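Local coordinates for glutathione S-transferase (Natrialba magadii ATCC 43099, PDB 6GZF), which probably transfers glutathione or removes it from conjugates, as a Xi-class glutathione transferase related to the glutathionyl-hydroquinone reductases, at residues D170-V180 against A232-I241; D223-L231 against E319-L327. All blocks are in the same frame, centred on the assembly; numbering follows the deposited sequence.

Contact 1. Residues D170-V180 against A232-I241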
loop_
_atom_site.group_PDB
_atom_site.type_symbol
_atom_site.label_atom_id
_atom_site.label_comp_id
_atom_site.label_asym_id
_atom_site.label_seq_id
_atom_site.Cartn_x
_atom_site.Cartn_y
_atom_site.Cartn_z
ATOM N N ASP A 170 -6.953 -36.489 6.317
ATOM C CA ASP A 170 -6.973 -36.753 4.885
ATOM C C ASP A 170 -7.367 -35.496 4.112
ATOM O O ASP A 170 -8.549 -35.235 3.891
ATOM C CB ASP A 170 -7.929 -37.909 4.580
ATOM C CG ASP A 170 -7.858 -38.369 3.138
ATOM O OD1 ASP A 170 -6.889 -38.010 2.437
ATOM O OD2 ASP A 170 -8.767 -39.110 2.712
ATOM N N LEU A 171 -6.364 -34.722 3.705
ATOM C CA LEU A 171 -6.590 -33.442 3.040
ATOM C C LEU A 171 -6.798 -33.604 1.535
ATOM O O LEU A 171 -6.734 -32.634 0.779
ATOM C CB LEU A 171 -5.419 -32.495 3.305
ATOM C CG LEU A 171 -5.037 -32.310 4.775
ATOM C CD1 LEU A 171 -3.684 -31.631 4.899
ATOM C CD2 LEU A 171 -6.108 -31.522 5.512
ATOM N N TYR A 172 -7.040 -34.839 1.112
ATOM C CA TYR A 172 -7.357 -35.139 -0.279
ATOM C C TYR A 172 -8.284 -36.350 -0.314
ATOM O O TYR A 172 -7.939 -37.387 -0.881
ATOM C CB TYR A 172 -6.073 -35.394 -1.074
ATOM C CG TYR A 172 -6.240 -35.497 -2.574
ATOM C CD1 TYR A 172 -6.737 -34.432 -3.316
ATOM C CD2 TYR A 172 -5.863 -36.647 -3.253
ATOM C CE1 TYR A 172 -6.875 -34.523 -4.689
ATOM C CE2 TYR A 172 -5.997 -36.747 -4.624
ATOM C CZ TYR A 172 -6.503 -35.682 -5.337
ATOM O OH TYR A 172 -6.640 -35.776 -6.703
ATOM N N PRO A 173 -9.474 -36.219 0.300
ATOM C CA PRO A 173 -10.332 -37.371 0.588
ATOM C C PRO A 173 -11.133 -37.870 -0.609
ATOM O O PRO A 173 -11.353 -37.134 -1.569
ATOM C CB PRO A 173 -11.267 -36.832 1.670
ATOM C CG PRO A 173 -11.423 -35.397 1.321
ATOM C CD PRO A 173 -10.111 -34.953 0.713
ATOM N N GLU A 174 -11.567 -39.123 -0.529
ATOM C CA GLU A 174 -12.359 -39.749 -1.579
ATOM C C GLU A 174 -13.688 -39.026 -1.778
ATOM O O GLU A 174 -14.399 -38.741 -0.815
ATOM C CB GLU A 174 -12.602 -41.225 -1.244
ATOM C CG GLU A 174 -13.862 -41.816 -1.860
ATOM C CD GLU A 174 -14.447 -42.939 -1.022
ATOM O OE1 GLU A 174 -14.054 -43.076 0.156
ATOM O OE2 GLU A 174 -15.304 -43.683 -1.543
ATOM N N GLY A 175 -14.013 -38.729 -3.031
ATOM C CA GLY A 175 -15.256 -38.060 -3.360
ATOM C C GLY A 175 -15.099 -36.557 -3.480
ATOM O O GLY A 175 -15.989 -35.869 -3.980
ATOM N N TYR A 176 -13.961 -36.044 -3.021
ATOM C CA TYR A 176 -13.694 -34.610 -3.058
ATOM C C TYR A 176 -12.541 -34.267 -3.999
ATOM O O TYR A 176 -12.406 -33.121 -4.430
ATOM C CB TYR A 176 -13.374 -34.086 -1.655
ATOM C CG TYR A 176 -14.528 -34.134 -0.678
ATOM C CD1 TYR A 176 -15.426 -33.080 -0.586
ATOM C CD2 TYR A 176 -14.709 -35.224 0.162
ATOM C CE1 TYR A 176 -16.477 -33.114 0.309
ATOM C CE2 TYR A 176 -15.758 -35.266 1.063
ATOM C CZ TYR A 176 -16.639 -34.209 1.131
ATOM O OH TYR A 176 -17.686 -34.246 2.023
ATOM N N GLN A 177 -11.722 -35.268 -4.308
ATOM C CA GLN A 177 -10.464 -35.076 -5.033
ATOM C C GLN A 177 -10.596 -34.273 -6.323
ATOM O O GLN A 177 -9.803 -33.366 -6.579
ATOM C CB GLN A 177 -9.836 -36.435 -5.350
ATOM C CG GLN A 177 -9.432 -37.230 -4.124
ATOM C CD GLN A 177 -8.921 -38.613 -4.468
ATOM O OE1 GLN A 177 -8.923 -39.017 -5.631
ATOM N NE2 GLN A 177 -8.477 -39.348 -3.455
ATOM N N GLU A 178 -11.596 -34.609 -7.131
ATOM C CA GLU A 178 -11.793 -33.960 -8.423
ATOM C C GLU A 178 -12.070 -32.468 -8.256
ATOM O O GLU A 178 -11.581 -31.647 -9.031
ATOM C CB GLU A 178 -12.938 -34.632 -9.182
ATOM C CG GLU A 178 -12.619 -34.953 -10.632
ATOM C CD GLU A 178 -13.510 -36.046 -11.192
ATOM O OE1 GLU A 178 -14.732 -36.005 -10.938
ATOM O OE2 GLU A 178 -12.986 -36.948 -11.879
ATOM N N LYS A 179 -12.850 -32.126 -7.235
ATOM C CA LYS A 179 -13.158 -30.732 -6.936
ATOM C C LYS A 179 -11.958 -30.029 -6.309
ATOM O O LYS A 179 -11.685 -28.866 -6.609
ATOM C CB LYS A 179 -14.372 -30.637 -6.007
ATOM C CG LYS A 179 -14.697 -29.222 -5.548
ATOM C CD LYS A 179 -15.055 -28.318 -6.717
ATOM C CE LYS A 179 -16.476 -28.563 -7.198
ATOM N NZ LYS A 179 -16.825 -27.705 -8.364
ATOM N N VAL A 180 -11.245 -30.741 -5.441
ATOM C CA VAL A 180 -10.045 -30.204 -4.808
ATOM C C VAL A 180 -9.000 -29.860 -5.862
ATOM O O VAL A 180 -8.392 -28.791 -5.819
ATOM C CB VAL A 180 -9.445 -31.197 -3.790
ATOM C CG1 VAL A 180 -8.111 -30.685 -3.268
ATOM C CG2 VAL A 180 -10.413 -31.427 -2.643
ATOM N N ALA A 232 -13.869 -26.885 -0.713
ATOM C CA ALA A 232 -14.490 -28.076 -1.282
ATOM C C ALA A 232 -15.750 -28.431 -0.501
ATOM O O ALA A 232 -16.400 -29.439 -0.774
ATOM C CB ALA A 232 -13.515 -29.242 -1.290
ATOM N N GLY A 233 -16.081 -27.596 0.479
ATOM C CA GLY A 233 -17.324 -27.733 1.211
ATOM C C GLY A 233 -17.190 -28.301 2.609
ATOM O O GLY A 233 -16.799 -27.604 3.546
ATOM N N ASP A 234 -17.514 -29.582 2.741
ATOM C CA ASP A 234 -17.651 -30.227 4.040
ATOM C C ASP A 234 -16.329 -30.438 4.776
ATOM O O ASP A 234 -16.293 -30.442 6.006
ATOM C CB ASP A 234 -18.357 -31.574 3.868
ATOM C CG ASP A 234 -18.909 -32.116 5.171
ATOM O OD1 ASP A 234 -19.358 -31.306 6.011
ATOM O OD2 ASP A 234 -18.896 -33.351 5.357
ATOM N N ARG A 235 -15.244 -30.617 4.029
ATOM C CA ARG A 235 -13.985 -31.041 4.636
ATOM C C ARG A 235 -12.789 -30.149 4.311
ATOM O O ARG A 235 -12.735 -29.514 3.258
ATOM C CB ARG A 235 -13.667 -32.475 4.211
ATOM C CG ARG A 235 -14.796 -33.462 4.449
ATOM C CD ARG A 235 -14.253 -34.872 4.509
ATOM N NE ARG A 235 -13.194 -34.978 5.506
ATOM C CZ ARG A 235 -12.376 -36.018 5.621
ATOM N NH1 ARG A 235 -11.440 -36.025 6.561
ATOM N NH2 ARG A 235 -12.492 -37.048 4.795
ATOM N N LEU A 236 -11.831 -30.121 5.232
ATOM C CA LEU A 236 -10.577 -29.402 5.043
ATOM C C LEU A 236 -9.682 -30.141 4.054
ATOM O O LEU A 236 -9.389 -31.321 4.240
ATOM C CB LEU A 236 -9.853 -29.230 6.380
ATOM C CG LEU A 236 -8.684 -28.246 6.424
ATOM C CD1 LEU A 236 -9.193 -26.820 6.355
ATOM C CD2 LEU A 236 -7.848 -28.461 7.678
ATOM N N THR A 237 -9.252 -29.451 3.001
ATOM C CA THR A 237 -8.442 -30.079 1.961
ATOM C C THR A 237 -7.222 -29.241 1.584
ATOM O O THR A 237 -6.988 -28.175 2.152
ATOM C CB THR A 237 -9.268 -30.336 0.685
ATOM O OG1 THR A 237 -9.738 -29.090 0.157
ATOM C CG2 THR A 237 -10.458 -31.240 0.983
ATOM N N GLU A 238 -6.452 -29.737 0.617
ATOM C CA GLU A 238 -5.294 -29.019 0.096
ATOM C C GLU A 238 -5.703 -27.694 -0.534
ATOM O O GLU A 238 -4.922 -26.742 -0.560
ATOM C CB GLU A 238 -4.552 -29.864 -0.939
ATOM C CG GLU A 238 -3.988 -31.172 -0.419
ATOM C CD GLU A 238 -3.166 -31.898 -1.469
ATOM O OE1 GLU A 238 -2.949 -31.320 -2.555
ATOM O OE2 GLU A 238 -2.736 -33.041 -1.212
ATOM N N ALA A 239 -6.927 -27.648 -1.049
ATOM C CA ALA A 239 -7.461 -26.450 -1.685
ATOM C C ALA A 239 -7.479 -25.279 -0.710
ATOM O O ALA A 239 -7.246 -24.133 -1.096
ATOM C CB ALA A 239 -8.858 -26.713 -2.222
ATOM N N ASP A 240 -7.751 -25.577 0.556
ATOM C CA ASP A 240 -7.788 -24.553 1.591
ATOM C C ASP A 240 -6.384 -24.081 1.956
ATOM O O ASP A 240 -6.182 -22.913 2.282
ATOM C CB ASP A 240 -8.505 -25.077 2.837
ATOM C CG ASP A 240 -9.889 -25.615 2.528
ATOM O OD1 ASP A 240 -10.002 -26.817 2.210
ATOM O OD2 ASP A 240 -10.861 -24.834 2.596
ATOM N N ILE A 241 -5.421 -24.996 1.898
ATOM C CA ILE A 241 -4.036 -24.673 2.227
ATOM C C ILE A 241 -3.438 -23.716 1.195
ATOM O O ILE A 241 -2.701 -22.794 1.545
ATOM C CB ILE A 241 -3.168 -25.945 2.316
ATOM C CG1 ILE A 241 -3.744 -26.906 3.360
ATOM C CG2 ILE A 241 -1.726 -25.593 2.658
ATOM C CD1 ILE A 241 -2.873 -28.112 3.629
#
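D170 starts the contact by placing its backbone O over one face of the R235 guanidinium, 3.9 Å above the plane and offset toward the rim. Next, L171 uses both its backbone and its side chain. Its O takes the N-H of E238 in the carbonyl plane (2.9 Å to N, N-H...O 140°), while CD1 meets I241 CD1 at 3.8 Å, the two side chains crossing at about a right angle. Helix 65-77 adds L76 beside L171. Y172 CB lies near E238 OE2; that carboxylate forms a salt bridge with R155, which also makes a cation-pi contact with the Y172 ring. P173 lays CB against R235 NH2 (3.4 Å) and CD against T237 CG2. Farther on, A232 O lies at the edge of the Y176 ring, near its plane, and R235 CD approaches Y176 CE2 to 3.8 Å with the guanidinium turned 83° from the ring. V180 closes the walk: CG2, anti to its carbonyl carbon, packs on T237 CG2 at 3.6 Å, and CG1 reaches A239. T237 is thereby covered by P173 and V180 while it caps helix 238-247: its OG1 weakly accepts from A239 N, and its own N donates to D240 OD1 (2.9 Å, 162°). This Thr-x-x-Asp pair is a capping box, the N-capping motif at the start of helix 238-247, as in the helical C-terminal domain of other GSTs.

Contact 2. Residues D223-L231 against E319-L327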
loop_
_atom_site.group_PDB
_atom_site.type_symbol
_atom_site.label_atom_id
_atom_site.label_comp_id
_atom_site.label_asym_id
_atom_site.label_seq_id
_atom_site.Cartn_x
_atom_site.Cartn_y
_atom_site.Cartn_z
ATOM N N ASP A 223 -18.658 -15.590 -1.892
ATOM C CA ASP A 223 -20.058 -15.986 -1.990
ATOM C C ASP A 223 -20.205 -17.495 -1.831
ATOM O O ASP A 223 -21.199 -17.978 -1.288
ATOM C CB ASP A 223 -20.656 -15.538 -3.326
ATOM C CG ASP A 223 -20.721 -14.029 -3.460
ATOM O OD1 ASP A 223 -20.668 -13.335 -2.422
ATOM O OD2 ASP A 223 -20.831 -13.537 -4.602
ATOM N N VAL A 224 -19.210 -18.231 -2.312
ATOM C CA VAL A 224 -19.214 -19.686 -2.223
ATOM C C VAL A 224 -19.077 -20.132 -0.769
ATOM O O VAL A 224 -19.731 -21.081 -0.333
ATOM C CB VAL A 224 -18.077 -20.305 -3.068
ATOM C CG1 VAL A 224 -17.969 -21.803 -2.820
ATOM C CG2 VAL A 224 -18.301 -20.020 -4.546
ATOM N N LEU A 225 -18.244 -19.421 -0.016
ATOM C CA LEU A 225 -17.964 -19.776 1.371
ATOM C C LEU A 225 -19.016 -19.242 2.339
ATOM O O LEU A 225 -18.792 -19.200 3.547
ATOM C CB LEU A 225 -16.582 -19.264 1.779
ATOM C CG LEU A 225 -15.389 -20.013 1.182
ATOM C CD1 LEU A 225 -14.079 -19.423 1.675
ATOM C CD2 LEU A 225 -15.474 -21.492 1.513
ATOM N N ALA A 226 -20.163 -18.835 1.806
ATOM C CA ALA A 226 -21.243 -18.324 2.637
ATOM C C ALA A 226 -22.147 -19.454 3.118
ATOM O O ALA A 226 -22.824 -19.326 4.140
ATOM C CB ALA A 226 -22.052 -17.287 1.874
ATOM N N ASP A 227 -22.153 -20.561 2.381
ATOM C CA ASP A 227 -23.049 -21.671 2.690
ATOM C C ASP A 227 -22.304 -22.991 2.873
ATOM O O ASP A 227 -22.920 -24.026 3.129
ATOM C CB ASP A 227 -24.109 -21.813 1.595
ATOM C CG ASP A 227 -24.900 -20.538 1.387
ATOM O OD1 ASP A 227 -25.652 -20.143 2.304
ATOM O OD2 ASP A 227 -24.765 -19.927 0.308
ATOM N N GLN A 228 -20.981 -22.953 2.745
ATOM C CA GLN A 228 -20.152 -24.122 3.017
ATOM C C GLN A 228 -18.887 -23.702 3.759
ATOM O O GLN A 228 -18.282 -22.677 3.442
ATOM C CB GLN A 228 -19.809 -24.862 1.719
ATOM C CG GLN A 228 -19.044 -24.042 0.695
ATOM C CD GLN A 228 -19.094 -24.654 -0.691
ATOM O OE1 GLN A 228 -20.170 -24.824 -1.267
ATOM N NE2 GLN A 228 -17.930 -24.997 -1.232
ATOM N N ARG A 229 -18.498 -24.493 4.754
ATOM C CA ARG A 229 -17.408 -24.122 5.651
ATOM C C ARG A 229 -16.066 -23.997 4.937
ATOM O O ARG A 229 -15.325 -23.040 5.161
ATOM C CB ARG A 229 -17.289 -25.134 6.793
ATOM C CG ARG A 229 -16.163 -24.813 7.760
ATOM C CD ARG A 229 -16.205 -25.687 8.999
ATOM N NE ARG A 229 -15.193 -25.280 9.969
ATOM C CZ ARG A 229 -15.139 -25.712 11.224
ATOM N NH1 ARG A 229 -16.044 -26.571 11.671
ATOM N NH2 ARG A 229 -14.180 -25.284 12.034
ATOM N N TYR A 230 -15.755 -24.962 4.080
ATOM C CA TYR A 230 -14.480 -24.956 3.375
ATOM C C TYR A 230 -14.683 -24.844 1.865
ATOM O O TYR A 230 -15.815 -24.862 1.380
ATOM C CB TYR A 230 -13.678 -26.210 3.722
ATOM C CG TYR A 230 -13.437 -26.373 5.208
ATOM C CD1 TYR A 230 -12.671 -25.453 5.912
ATOM C CD2 TYR A 230 -13.980 -27.443 5.907
ATOM C CE1 TYR A 230 -12.452 -25.595 7.270
ATOM C CE2 TYR A 230 -13.765 -27.595 7.264
ATOM C CZ TYR A 230 -13.000 -26.667 7.941
ATOM O OH TYR A 230 -12.783 -26.815 9.293
ATOM N N LEU A 231 -13.580 -24.719 1.132
ATOM C CA LEU A 231 -13.633 -24.500 -0.312
ATOM C C LEU A 231 -14.282 -25.667 -1.049
ATOM O O LEU A 231 -15.143 -25.467 -1.906
ATOM C CB LEU A 231 -12.228 -24.247 -0.862
ATOM C CG LEU A 231 -11.585 -22.929 -0.426
ATOM C CD1 LEU A 231 -10.192 -22.789 -1.016
ATOM C CD2 LEU A 231 -12.460 -21.754 -0.826
ATOM N N GLU A 319 -7.116 -14.601 16.360
ATOM C CA GLU A 319 -7.667 -15.441 17.416
ATOM C C GLU A 319 -9.089 -15.032 17.793
ATOM O O GLU A 319 -9.644 -15.527 18.774
ATOM C CB GLU A 319 -6.764 -15.394 18.652
ATOM C CG GLU A 319 -5.298 -15.692 18.364
ATOM C CD GLU A 319 -4.994 -17.179 18.294
ATOM O OE1 GLU A 319 -5.937 -17.984 18.140
ATOM O OE2 GLU A 319 -3.803 -17.544 18.395
ATOM N N ALA A 320 -9.674 -14.126 17.014
ATOM C CA ALA A 320 -11.053 -13.706 17.240
ATOM C C ALA A 320 -12.019 -14.826 16.866
ATOM O O ALA A 320 -11.844 -15.482 15.839
ATOM C CB ALA A 320 -11.367 -12.444 16.450
ATOM N N PRO A 321 -13.037 -15.052 17.709
ATOM C CA PRO A 321 -14.016 -16.131 17.533
ATOM C C PRO A 321 -14.768 -16.075 16.205
ATOM O O PRO A 321 -15.019 -14.995 15.670
ATOM C CB PRO A 321 -14.985 -15.915 18.701
ATOM C CG PRO A 321 -14.176 -15.216 19.732
ATOM C CD PRO A 321 -13.259 -14.311 18.963
ATOM N N HIS A 322 -15.117 -17.248 15.687
ATOM C CA HIS A 322 -15.947 -17.354 14.496
ATOM C C HIS A 322 -17.174 -18.203 14.807
ATOM O O HIS A 322 -17.379 -18.612 15.951
ATOM C CB HIS A 322 -15.158 -17.956 13.331
ATOM C CG HIS A 322 -14.606 -19.319 13.613
ATOM N ND1 HIS A 322 -15.378 -20.460 13.563
ATOM C CD2 HIS A 322 -13.359 -19.723 13.950
ATOM C CE1 HIS A 322 -14.630 -21.507 13.857
ATOM N NE2 HIS A 322 -13.401 -21.089 14.095
ATOM N N SER A 323 -17.990 -18.466 13.793
ATOM C CA SER A 323 -19.185 -19.283 13.969
ATOM C C SER A 323 -19.385 -20.209 12.777
ATOM O O SER A 323 -20.505 -20.618 12.475
ATOM C CB SER A 323 -20.418 -18.398 14.161
ATOM O OG SER A 323 -20.184 -17.405 15.144
ATOM N N ARG A 324 -18.287 -20.540 12.107
ATOM C CA ARG A 324 -18.352 -21.349 10.897
ATOM C C ARG A 324 -18.319 -22.841 11.209
ATOM O O ARG A 324 -18.291 -23.671 10.302
ATOM C CB ARG A 324 -17.213 -20.975 9.949
ATOM C CG ARG A 324 -17.283 -19.533 9.471
ATOM C CD ARG A 324 -16.175 -19.208 8.489
ATOM N NE ARG A 324 -16.301 -19.975 7.253
ATOM C CZ ARG A 324 -17.061 -19.614 6.224
ATOM N NH1 ARG A 324 -17.773 -18.496 6.284
ATOM N NH2 ARG A 324 -17.114 -20.371 5.137
ATOM N N ASP A 325 -18.328 -23.178 12.496
ATOM C CA ASP A 325 -18.492 -24.565 12.915
ATOM C C ASP A 325 -19.959 -24.961 12.778
ATOM O O ASP A 325 -20.312 -26.136 12.879
ATOM C CB ASP A 325 -18.009 -24.768 14.352
ATOM C CG ASP A 325 -18.440 -23.648 15.279
ATOM O OD1 ASP A 325 -19.312 -22.846 14.883
ATOM O OD2 ASP A 325 -17.907 -23.570 16.406
ATOM N N GLU A 326 -20.804 -23.962 12.539
ATOM C CA GLU A 326 -22.225 -24.178 12.300
ATOM C C GLU A 326 -22.491 -24.475 10.827
ATOM O O GLU A 326 -23.549 -24.132 10.296
ATOM C CB GLU A 326 -23.035 -22.955 12.740
ATOM C CG GLU A 326 -23.102 -22.752 14.244
ATOM C CD GLU A 326 -23.819 -21.470 14.626
ATOM O OE1 GLU A 326 -24.959 -21.264 14.158
ATOM O OE2 GLU A 326 -23.241 -20.669 15.391
ATOM N N LEU A 327 -21.526 -25.110 10.170
ATOM C CA LEU A 327 -21.648 -25.449 8.758
ATOM C C LEU A 327 -21.250 -26.900 8.506
ATOM O O LEU A 327 -22.100 -27.787 8.449
ATOM C CB LEU A 327 -20.791 -24.511 7.904
ATOM C CG LEU A 327 -21.179 -23.030 7.907
ATOM C CD1 LEU A 327 -20.086 -22.183 7.278
ATOM C CD2 LEU A 327 -22.503 -22.824 7.186
HETATM O O HOH W 1 -14.294 -21.705 7.424
#
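R229 lays its extended side chain along the backbone of R324, with CD 3.2 Å from R324 O and one guanidinium face over the R324-D325 peptide. CG stands anti to the backbone N (chi1 179°), which carries the chain past the tail to D277, the salt-bridge partner of NE. Beside it, L327 CB meets R229 CB at 3.7 Å. R324 reaches back the other way, its chain bent at chi3 (65°), and enters the turn with its guanidinium edge. R324 NH2 donates to L225 O (2.6 Å), in the carbonyl plane and on a lone pair, and NH1 adds a weak second bond to that oxygen. R324 NH2 also donates almost straight to R229 O (3.2 Å, 175°), from above that carbonyl's plane, and a water joins R324 NE to R229 O. L327 CD1 covers one face of this guanidinium, 4.0 Å above its centre. A leucine in place of R324 would remove these donors, and would probably leave L225 O and R229 O without their tail partner. L225 is where helix 204-224 leaves helical geometry, so the contact fastens the C-terminal tail across a helix-ending turn of the GST C-terminal domain, consistent with the C-terminal extension of Xi-class enzymes.

Both contacts lie on the same side of the chain's centre, their centres about 15 Å apart, and share the connection between helices 204-224 and 238-247. Contact 2 holds its beginning, contact 1 its end and the following helix start. D240 OD2 joins them through a probable hydrogen bond to L231 N (3.1 Å), and the Y230 ring packs against the backbone of R235. Contact 1 is the more buried, with 7 of 15 touching residues buried and 691 Å² of surface covered, and combines apolar packing with helix capping. Contact 2 covers 354 Å² nearer the surface and relies on arginine-to-carbonyl bonds and a bridging water, away from the predicted glutathione site.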